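Local atomic coordinates of cycloalternan-forming enzyme (Listeria monocytogenes serovar 1/2a, PDB entry 5F7U), a protein that belongs to glycoside hydrolase family 31, with a TIM-barrel domain, several beta-rich domains and a family 6 carbohydrate-binding module in one chain. Residues R850-S855 with V865-M870; V886-A891 with A927-V932; V893-T898 with T907-D912. The protein carries 1 engineered substitution. All blocks are in the same frame, centred on the assembly; numbering follows the deposited sequence.

Contact 1: residues R850-S855 with V865-M870; sequences RDISVS and VDLPAM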
loop_
_atom_site.group_PDB
_atom_site.type_symbol
_atom_site.label_atom_id
_atom_site.label_comp_id
_atom_site.label_asym_id
_atom_site.label_seq_id
_atom_site.Cartn_x
_atom_site.Cartn_y
_atom_site.Cartn_z
ATOM N N ARG A 850 -8.460 -11.620 22.202
ATOM C CA ARG A 850 -8.374 -12.978 22.724
ATOM C C ARG A 850 -6.947 -13.452 22.505
ATOM O O ARG A 850 -6.504 -13.587 21.362
ATOM C CB ARG A 850 -9.354 -13.923 22.011
ATOM C CG ARG A 850 -10.769 -13.399 21.819
ATOM C CD ARG A 850 -11.542 -13.368 23.122
ATOM N NE ARG A 850 -12.951 -13.113 22.868
ATOM C CZ ARG A 850 -13.872 -12.959 23.809
ATOM N NH1 ARG A 850 -13.544 -13.038 25.097
ATOM N NH2 ARG A 850 -15.130 -12.713 23.464
ATOM N N ASP A 851 -6.235 -13.681 23.608
ATOM C CA ASP A 851 -4.828 -14.059 23.547
ATOM C C ASP A 851 -4.698 -15.580 23.552
ATOM O O ASP A 851 -5.016 -16.238 24.559
ATOM C CB ASP A 851 -4.030 -13.447 24.706
ATOM C CG ASP A 851 -4.016 -11.911 24.693
ATOM O OD1 ASP A 851 -4.061 -11.260 23.607
ATOM O OD2 ASP A 851 -3.963 -11.349 25.809
ATOM N N ILE A 852 -4.251 -16.121 22.416
ATOM C CA ILE A 852 -4.113 -17.566 22.208
ATOM C C ILE A 852 -2.630 -17.874 22.192
ATOM O O ILE A 852 -1.848 -17.144 21.572
ATOM C CB ILE A 852 -4.638 -18.041 20.813
ATOM C CG1 ILE A 852 -5.791 -17.181 20.269
ATOM C CG2 ILE A 852 -4.914 -19.553 20.800
ATOM C CD1 ILE A 852 -7.141 -17.411 20.908
ATOM N N SER A 853 -2.229 -18.948 22.864
ATOM C CA SER A 853 -0.839 -19.378 22.772
ATOM C C SER A 853 -0.743 -20.873 22.532
ATOM O O SER A 853 -1.594 -21.651 22.982
ATOM C CB SER A 853 -0.030 -18.955 24.002
ATOM O OG SER A 853 -0.467 -19.633 25.161
ATOM N N VAL A 854 0.288 -21.249 21.785
ATOM C CA VAL A 854 0.505 -22.642 21.365
ATOM C C VAL A 854 1.912 -23.000 21.800
ATOM O O VAL A 854 2.831 -22.209 21.617
ATOM C CB VAL A 854 0.330 -22.841 19.833
ATOM C CG1 VAL A 854 0.700 -24.266 19.407
ATOM C CG2 VAL A 854 -1.102 -22.501 19.404
ATOM N N SER A 855 2.046 -24.176 22.409
ATOM C CA SER A 855 3.348 -24.713 22.773
ATOM C C SER A 855 3.566 -26.062 22.108
ATOM O O SER A 855 3.040 -27.102 22.547
ATOM C CB SER A 855 3.519 -24.795 24.297
ATOM O OG SER A 855 4.844 -25.236 24.614
ATOM N N VAL A 865 -2.458 -26.096 23.518
ATOM C CA VAL A 865 -3.088 -24.829 23.134
ATOM C C VAL A 865 -3.754 -24.231 24.370
ATOM O O VAL A 865 -4.557 -24.901 25.038
ATOM C CB VAL A 865 -4.111 -25.002 21.991
ATOM C CG1 VAL A 865 -4.730 -23.649 21.604
ATOM C CG2 VAL A 865 -3.453 -25.637 20.775
ATOM N N ASP A 866 -3.380 -22.992 24.677
ATOM C CA ASP A 866 -3.960 -22.262 25.782
ATOM C C ASP A 866 -4.998 -21.322 25.209
ATOM O O ASP A 866 -4.664 -20.301 24.589
ATOM C CB ASP A 866 -2.880 -21.515 26.562
ATOM C CG ASP A 866 -1.986 -22.443 27.380
ATOM O OD1 ASP A 866 -2.286 -23.669 27.533
ATOM O OD2 ASP A 866 -0.965 -21.932 27.900
ATOM N N LEU A 867 -6.258 -21.705 25.385
ATOM C CA LEU A 867 -7.379 -20.944 24.848
ATOM C C LEU A 867 -7.932 -20.025 25.948
ATOM O O LEU A 867 -8.175 -20.476 27.064
ATOM C CB LEU A 867 -8.438 -21.920 24.330
ATOM C CG LEU A 867 -9.658 -21.478 23.527
ATOM C CD1 LEU A 867 -9.282 -21.041 22.117
ATOM C CD2 LEU A 867 -10.642 -22.635 23.486
ATOM N N PRO A 868 -8.087 -18.716 25.656
ATOM C CA PRO A 868 -8.625 -17.830 26.683
ATOM C C PRO A 868 -10.141 -18.017 26.755
ATOM O O PRO A 868 -10.689 -18.794 25.964
ATOM C CB PRO A 868 -8.267 -16.440 26.147
ATOM C CG PRO A 868 -8.365 -16.597 24.669
ATOM C CD PRO A 868 -7.870 -18.004 24.384
ATOM N N ALA A 869 -10.806 -17.314 27.674
ATOM C CA ALA A 869 -12.266 -17.256 27.675
ATOM C C ALA A 869 -12.744 -16.800 26.284
ATOM O O ALA A 869 -12.159 -15.884 25.697
ATOM C CB ALA A 869 -12.751 -16.300 28.745
ATOM N N MET A 870 -13.766 -17.473 25.755
ATOM C CA MET A 870 -14.340 -17.145 24.437
ATOM C C MET A 870 -15.856 -17.049 24.562
ATOM O O MET A 870 -16.452 -17.674 25.443
ATOM C CB MET A 870 -13.997 -18.217 23.389
ATOM C CG MET A 870 -12.516 -18.476 23.152
ATOM S SD MET A 870 -11.623 -17.102 22.385
ATOM C CE MET A 870 -12.150 -17.257 20.683
HETATM O O HOH W 1 -4.092 -18.087 26.361
#
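S853 and D866 face each other as a hydrogen-bonded pair of an antiparallel beta hairpin. S853 N donates to D866 O at 3.3 Å, and D866 N to S853 O at 2.8 Å. The next such pair would involve P868, which has no N-H to offer; instead its CD lies 3.4 Å from D851 O as the strands spread apart. A water enters here, donating to both D851 O and D866 O, the latter at 2.9 Å.

Apolar contacts gather on the face carrying I852, V854 and V865. V854 and V865 lie side by side through their CG2 atoms, while I852 sends CG2 toward V865 CG1 and CD1 across P868, 3.6 Å from P868 CD.

At the open end, R850 and M870 pack against each other. M870 folds back through two bends (chi2 -67°, chi3 -77°), bringing SD to 3.8 Å from R850 CD, and M870 CA sits 4.2 Å above one face of the guanidinium. R850 NE forms a salt bridge with D842.

The hairpin lies within an antiparallel sheet, between strand 835-842 beside 848-857 and strand 929-934 beside 862-867. Strand 825-830 of the neighbouring sheet covers I852, V854 and M870 through F828, V830 and L826.

Contact 2: residues V886-A891 with A927-V932; sequences VTIDGA and AKQAIV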
loop_
_atom_site.group_PDB
_atom_site.type_symbol
_atom_site.label_atom_id
_atom_site.label_comp_id
_atom_site.label_asym_id
_atom_site.label_seq_id
_atom_site.Cartn_x
_atom_site.Cartn_y
_atom_site.Cartn_z
ATOM N N VAL A 886 -6.962 -36.473 22.966
ATOM C CA VAL A 886 -6.988 -35.016 23.136
ATOM C C VAL A 886 -7.693 -34.743 24.454
ATOM O O VAL A 886 -8.724 -35.335 24.723
ATOM C CB VAL A 886 -7.695 -34.288 21.967
ATOM C CG1 VAL A 886 -7.719 -32.776 22.188
ATOM C CG2 VAL A 886 -6.992 -34.585 20.646
ATOM N N THR A 887 -7.119 -33.859 25.263
ATOM C CA THR A 887 -7.743 -33.448 26.516
ATOM C C THR A 887 -8.028 -31.958 26.521
ATOM O O THR A 887 -7.347 -31.170 25.847
ATOM C CB THR A 887 -6.854 -33.762 27.733
ATOM O OG1 THR A 887 -5.596 -33.104 27.558
ATOM C CG2 THR A 887 -6.643 -35.265 27.896
ATOM N N ILE A 888 -9.052 -31.580 27.275
ATOM C CA ILE A 888 -9.328 -30.183 27.548
ATOM C C ILE A 888 -9.471 -30.102 29.054
ATOM O O ILE A 888 -10.297 -30.803 29.638
ATOM C CB ILE A 888 -10.595 -29.661 26.836
ATOM C CG1 ILE A 888 -10.466 -29.839 25.310
ATOM C CG2 ILE A 888 -10.822 -28.196 27.205
ATOM C CD1 ILE A 888 -11.631 -29.302 24.491
ATOM N N ASP A 889 -8.635 -29.269 29.671
ATOM C CA ASP A 889 -8.538 -29.163 31.136
ATOM C C ASP A 889 -8.278 -30.521 31.812
ATOM O O ASP A 889 -8.779 -30.793 32.909
ATOM C CB ASP A 889 -9.765 -28.417 31.719
ATOM C CG ASP A 889 -9.825 -26.950 31.282
ATOM O OD1 ASP A 889 -8.768 -26.368 30.971
ATOM O OD2 ASP A 889 -10.942 -26.366 31.268
ATOM N N GLY A 890 -7.493 -31.364 31.137
ATOM C CA GLY A 890 -7.133 -32.703 31.634
ATOM C C GLY A 890 -8.123 -33.806 31.307
ATOM O O GLY A 890 -7.803 -34.989 31.461
ATOM N N ALA A 891 -9.331 -33.425 30.886
ATOM C CA ALA A 891 -10.414 -34.375 30.627
ATOM C C ALA A 891 -10.420 -34.772 29.160
ATOM O O ALA A 891 -10.380 -33.903 28.278
ATOM C CB ALA A 891 -11.760 -33.783 31.022
ATOM N N ALA A 927 -13.868 -18.946 30.963
ATOM C CA ALA A 927 -12.636 -19.291 31.647
ATOM C C ALA A 927 -11.645 -19.799 30.620
ATOM O O ALA A 927 -12.044 -20.237 29.539
ATOM C CB ALA A 927 -12.892 -20.367 32.696
ATOM N N LYS A 928 -10.360 -19.732 30.967
ATOM C CA LYS A 928 -9.286 -20.298 30.145
ATOM C C LYS A 928 -9.448 -21.813 30.049
ATOM O O LYS A 928 -9.928 -22.452 30.994
ATOM C CB LYS A 928 -7.917 -19.970 30.738
ATOM C CG LYS A 928 -7.585 -18.479 30.794
ATOM C CD LYS A 928 -6.175 -18.193 31.327
ATOM C CE LYS A 928 -5.045 -18.729 30.434
ATOM N NZ LYS A 928 -5.088 -18.369 28.973
ATOM N N GLN A 929 -9.074 -22.377 28.904
ATOM C CA GLN A 929 -9.134 -23.827 28.699
ATOM C C GLN A 929 -7.807 -24.323 28.170
ATOM O O GLN A 929 -7.260 -23.749 27.235
ATOM C CB GLN A 929 -10.270 -24.218 27.747
ATOM C CG GLN A 929 -11.659 -23.948 28.328
ATOM C CD GLN A 929 -12.755 -24.401 27.399
ATOM O OE1 GLN A 929 -13.215 -23.638 26.545
ATOM N NE2 GLN A 929 -13.171 -25.653 27.542
ATOM N N ALA A 930 -7.306 -25.396 28.769
ATOM C CA ALA A 930 -6.012 -25.963 28.397
ATOM C C ALA A 930 -6.207 -27.195 27.507
ATOM O O ALA A 930 -6.633 -28.248 27.989
ATOM C CB ALA A 930 -5.210 -26.296 29.652
ATOM N N ILE A 931 -5.895 -27.057 26.216
ATOM C CA ILE A 931 -6.091 -28.129 25.233
ATOM C C ILE A 931 -4.741 -28.810 25.033
ATOM O O ILE A 931 -3.735 -28.134 24.820
ATOM C CB ILE A 931 -6.620 -27.586 23.874
ATOM C CG1 ILE A 931 -8.000 -26.914 24.044
ATOM C CG2 ILE A 931 -6.671 -28.690 22.810
ATOM C CD1 ILE A 931 -8.435 -26.085 22.839
ATOM N N VAL A 932 -4.711 -30.137 25.133
ATOM C CA VAL A 932 -3.476 -30.887 24.852
ATOM C C VAL A 932 -3.756 -31.975 23.825
ATOM O O VAL A 932 -4.686 -32.785 24.004
ATOM C CB VAL A 932 -2.841 -31.490 26.131
ATOM C CG1 VAL A 932 -1.553 -32.214 25.794
ATOM C CG2 VAL A 932 -2.561 -30.409 27.167
HETATM O O HOH W 2 -5.804 -30.771 28.848
HETATM O O HOH W 3 -12.105 -24.010 32.064
#
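I888 overlaps I931 flank to flank, the two side chains pointing the same way with I888 CG1 4.0 Å from I931 CG1. The other branch of I888, CG2, lies anti to the backbone N (CG1 at chi1 -58°), which carries it along the strand toward Q929 CB at 4.1 Å. On the face of T887 and V932, T887 OG1 rests 3.5 Å from V932 CB.

Between these faces, T887 N donates to V932 O and V932 N to T887 O, both at 2.9 Å. Beyond them the pairing passes to D889, which grips A930 twice. D889 N donates to A930 O at 2.8 Å, and D889 OD1 accepts A930 N at 2.8 Å in a nearly straight bond (171°), met from above the carboxylate plane. The aspartate side chain thus stands in for a backbone carbonyl, because its own main chain has turned away into the type I' turn from I888 to A891. Two waters close the margins: one joins T887 OG1, G890 N and A930 O, the other donates to D889 OD2 and K928 O.

Strand 929-934 is the middle of this arrangement, flanked by 885-888 on one side and 862-867 on the other, while the turn leads back into the outermost strand 891-892. V920 and A922 of strand 917-922, in the other sheet, pack against V886, I888, Q929 and I931.

Contact 3: residues V893-T898 with T907-D912; sequences VAKADT and TGYYYD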
loop_
_atom_site.group_PDB
_atom_site.type_symbol
_atom_site.label_atom_id
_atom_site.label_comp_id
_atom_site.label_asym_id
_atom_site.label_seq_id
_atom_site.Cartn_x
_atom_site.Cartn_y
_atom_site.Cartn_z
ATOM N N VAL A 893 -11.486 -35.676 25.547
ATOM C CA VAL A 893 -12.603 -35.371 24.658
ATOM C C VAL A 893 -12.742 -36.454 23.594
ATOM O O VAL A 893 -11.749 -37.068 23.182
ATOM C CB VAL A 893 -12.545 -33.939 24.062
ATOM C CG1 VAL A 893 -12.533 -32.901 25.183
ATOM C CG2 VAL A 893 -11.353 -33.763 23.124
ATOM N N ALA A 894 -13.981 -36.683 23.161
ATOM C CA ALA A 894 -14.313 -37.867 22.372
ATOM C C ALA A 894 -13.848 -37.752 20.934
ATOM O O ALA A 894 -14.075 -36.733 20.283
ATOM C CB ALA A 894 -15.815 -38.136 22.418
ATOM N N LYS A 895 -13.209 -38.810 20.443
ATOM C CA LYS A 895 -12.883 -38.909 19.031
ATOM C C LYS A 895 -14.162 -39.006 18.194
ATOM O O LYS A 895 -15.031 -39.863 18.438
ATOM C CB LYS A 895 -11.980 -40.114 18.782
ATOM C CG LYS A 895 -11.548 -40.291 17.337
ATOM C CD LYS A 895 -11.100 -41.724 17.102
ATOM C CE LYS A 895 -10.449 -41.882 15.746
ATOM N NZ LYS A 895 -9.002 -41.528 15.812
ATOM N N ALA A 896 -14.278 -38.115 17.216
ATOM C CA ALA A 896 -15.341 -38.219 16.218
ATOM C C ALA A 896 -14.809 -38.935 14.988
ATOM O O ALA A 896 -13.777 -38.547 14.426
ATOM C CB ALA A 896 -15.885 -36.843 15.865
ATOM N N ASP A 897 -15.510 -39.986 14.578
ATOM C CA ASP A 897 -15.087 -40.784 13.425
ATOM C C ASP A 897 -15.395 -40.127 12.080
ATOM O O ASP A 897 -14.710 -40.403 11.093
ATOM C CB ASP A 897 -15.680 -42.200 13.478
ATOM C CG ASP A 897 -15.041 -43.064 14.555
ATOM O OD1 ASP A 897 -13.823 -42.914 14.813
ATOM O OD2 ASP A 897 -15.761 -43.907 15.144
ATOM N N THR A 898 -16.425 -39.278 12.037
ATOM C CA THR A 898 -16.802 -38.557 10.811
ATOM C C THR A 898 -16.950 -37.073 11.085
ATOM O O THR A 898 -17.222 -36.656 12.221
ATOM C CB THR A 898 -18.152 -39.032 10.215
ATOM O OG1 THR A 898 -19.220 -38.696 11.114
ATOM C CG2 THR A 898 -18.155 -40.536 9.920
ATOM N N THR A 907 -18.081 -31.049 22.406
ATOM C CA THR A 907 -16.623 -30.986 22.391
ATOM C C THR A 907 -16.187 -32.272 21.719
ATOM O O THR A 907 -16.949 -33.248 21.693
ATOM C CB THR A 907 -15.997 -30.972 23.801
ATOM O OG1 THR A 907 -16.385 -32.154 24.510
ATOM C CG2 THR A 907 -16.424 -29.744 24.597
ATOM N N GLY A 908 -14.964 -32.295 21.199
ATOM C CA GLY A 908 -14.416 -33.522 20.641
ATOM C C GLY A 908 -13.263 -33.237 19.709
ATOM O O GLY A 908 -12.841 -32.095 19.597
ATOM N N TYR A 909 -12.748 -34.280 19.061
ATOM C CA TYR A 909 -11.713 -34.110 18.037
ATOM C C TYR A 909 -11.924 -35.008 16.826
ATOM O O TYR A 909 -12.592 -36.029 16.912
ATOM C CB TYR A 909 -10.305 -34.254 18.626
ATOM C CG TYR A 909 -9.831 -35.668 18.872
ATOM C CD1 TYR A 909 -10.212 -36.354 20.031
ATOM C CD2 TYR A 909 -8.961 -36.312 17.964
ATOM C CE1 TYR A 909 -9.756 -37.642 20.286
ATOM C CE2 TYR A 909 -8.503 -37.615 18.210
ATOM C CZ TYR A 909 -8.909 -38.269 19.367
ATOM O OH TYR A 909 -8.478 -39.549 19.631
ATOM N N TYR A 910 -11.358 -34.597 15.695
ATOM C CA TYR A 910 -11.501 -35.306 14.428
ATOM C C TYR A 910 -10.204 -35.133 13.659
ATOM O O TYR A 910 -9.575 -34.077 13.753
ATOM C CB TYR A 910 -12.686 -34.736 13.639
ATOM C CG TYR A 910 -12.747 -35.157 12.180
ATOM C CD1 TYR A 910 -13.223 -36.427 11.813
ATOM C CD2 TYR A 910 -12.328 -34.287 11.163
ATOM C CE1 TYR A 910 -13.280 -36.812 10.476
ATOM C CE2 TYR A 910 -12.378 -34.666 9.820
ATOM C CZ TYR A 910 -12.848 -35.923 9.486
ATOM O OH TYR A 910 -12.898 -36.290 8.162
ATOM N N TYR A 911 -9.815 -36.137 12.879
ATOM C CA TYR A 911 -8.581 -36.034 12.094
ATOM C C TYR A 911 -8.868 -36.065 10.601
ATOM O O TYR A 911 -9.422 -37.035 10.089
ATOM C CB TYR A 911 -7.568 -37.121 12.500
ATOM C CG TYR A 911 -6.220 -36.948 11.838
ATOM C CD1 TYR A 911 -5.359 -35.912 12.230
ATOM C CD2 TYR A 911 -5.804 -37.800 10.801
ATOM C CE1 TYR A 911 -4.135 -35.744 11.620
ATOM C CE2 TYR A 911 -4.564 -37.625 10.181
ATOM C CZ TYR A 911 -3.741 -36.599 10.602
ATOM O OH TYR A 911 -2.510 -36.404 10.021
ATOM N N ASP A 912 -8.493 -34.982 9.915
ATOM C CA ASP A 912 -8.624 -34.852 8.472
ATOM C C ASP A 912 -7.352 -35.439 7.857
ATOM O O ASP A 912 -6.301 -34.805 7.886
ATOM C CB ASP A 912 -8.789 -33.358 8.131
ATOM C CG ASP A 912 -8.920 -33.067 6.635
ATOM O OD1 ASP A 912 -8.601 -33.914 5.770
ATOM O OD2 ASP A 912 -9.362 -31.930 6.331
HETATM O O HOH W 4 -16.173 -35.049 24.076
HETATM O O HOH W 5 -7.313 -40.824 17.668
HETATM O O HOH W 6 -10.932 -38.730 13.876
#
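A single beta bridge fastens the loop between strand 891-892 and helix 899-904 to strand 908-912, an outermost strand of its mixed sheet. Its bonding is that of a parallel bridge: A894 and A896, the neighbours of K895, both bond to Y909. Y909 N donates to A894 O at 3.0 Å, and A896 N donates to Y909 O at 2.7 Å in a nearly straight line (174°). At G908 the chains close in, G908 CA lying 3.2 Å from A894 O.

The Y909 ring rises beside the loop. K895 CA stands over its face in a CH-pi contact, 4.0 Å from the centroid, while V893 O approaches the ring edge in plane. V893 packs its CB and CG2 on G908. Y910 swings its ring the other way, with CG anti to the backbone N (chi1 166°), and turns an edge to the loop: CD1 lies 3.4 Å from A896 O. F902 of the helix touches both A896 and Y910, and Y919 meets the Y910 ring edge-to-face. The K895 side chain slants across the Y909 ring, K895 CB 3.6 Å from Y909 CZ, on its way to its salt-bridge partner E882; a water sits 2.6 Å from both K895 NZ and Y909 OH.

Contacts 1 and 2 belong to one antiparallel sheet, separated by the pairing of strands 862-867 and 929-934, their centres 11 Å apart; that middle pairing is made by probable hydrogen bonds from V865 N to I931 O (2.7 Å) and from Q929 N to L867 O (2.8 Å). Contact 3 is nested in the loop that contact 2 closes, and ties in where V893 N meets V886 O at 2.9 Å and Y909 CG packs on V886 CG2 at 3.5 Å. Contacts 1 and 3 do not touch, their nearest atoms lying about 9 Å apart. None of their residues lines a glycan pocket; a magnesium ion lies about 11 Å from the M870 side chain.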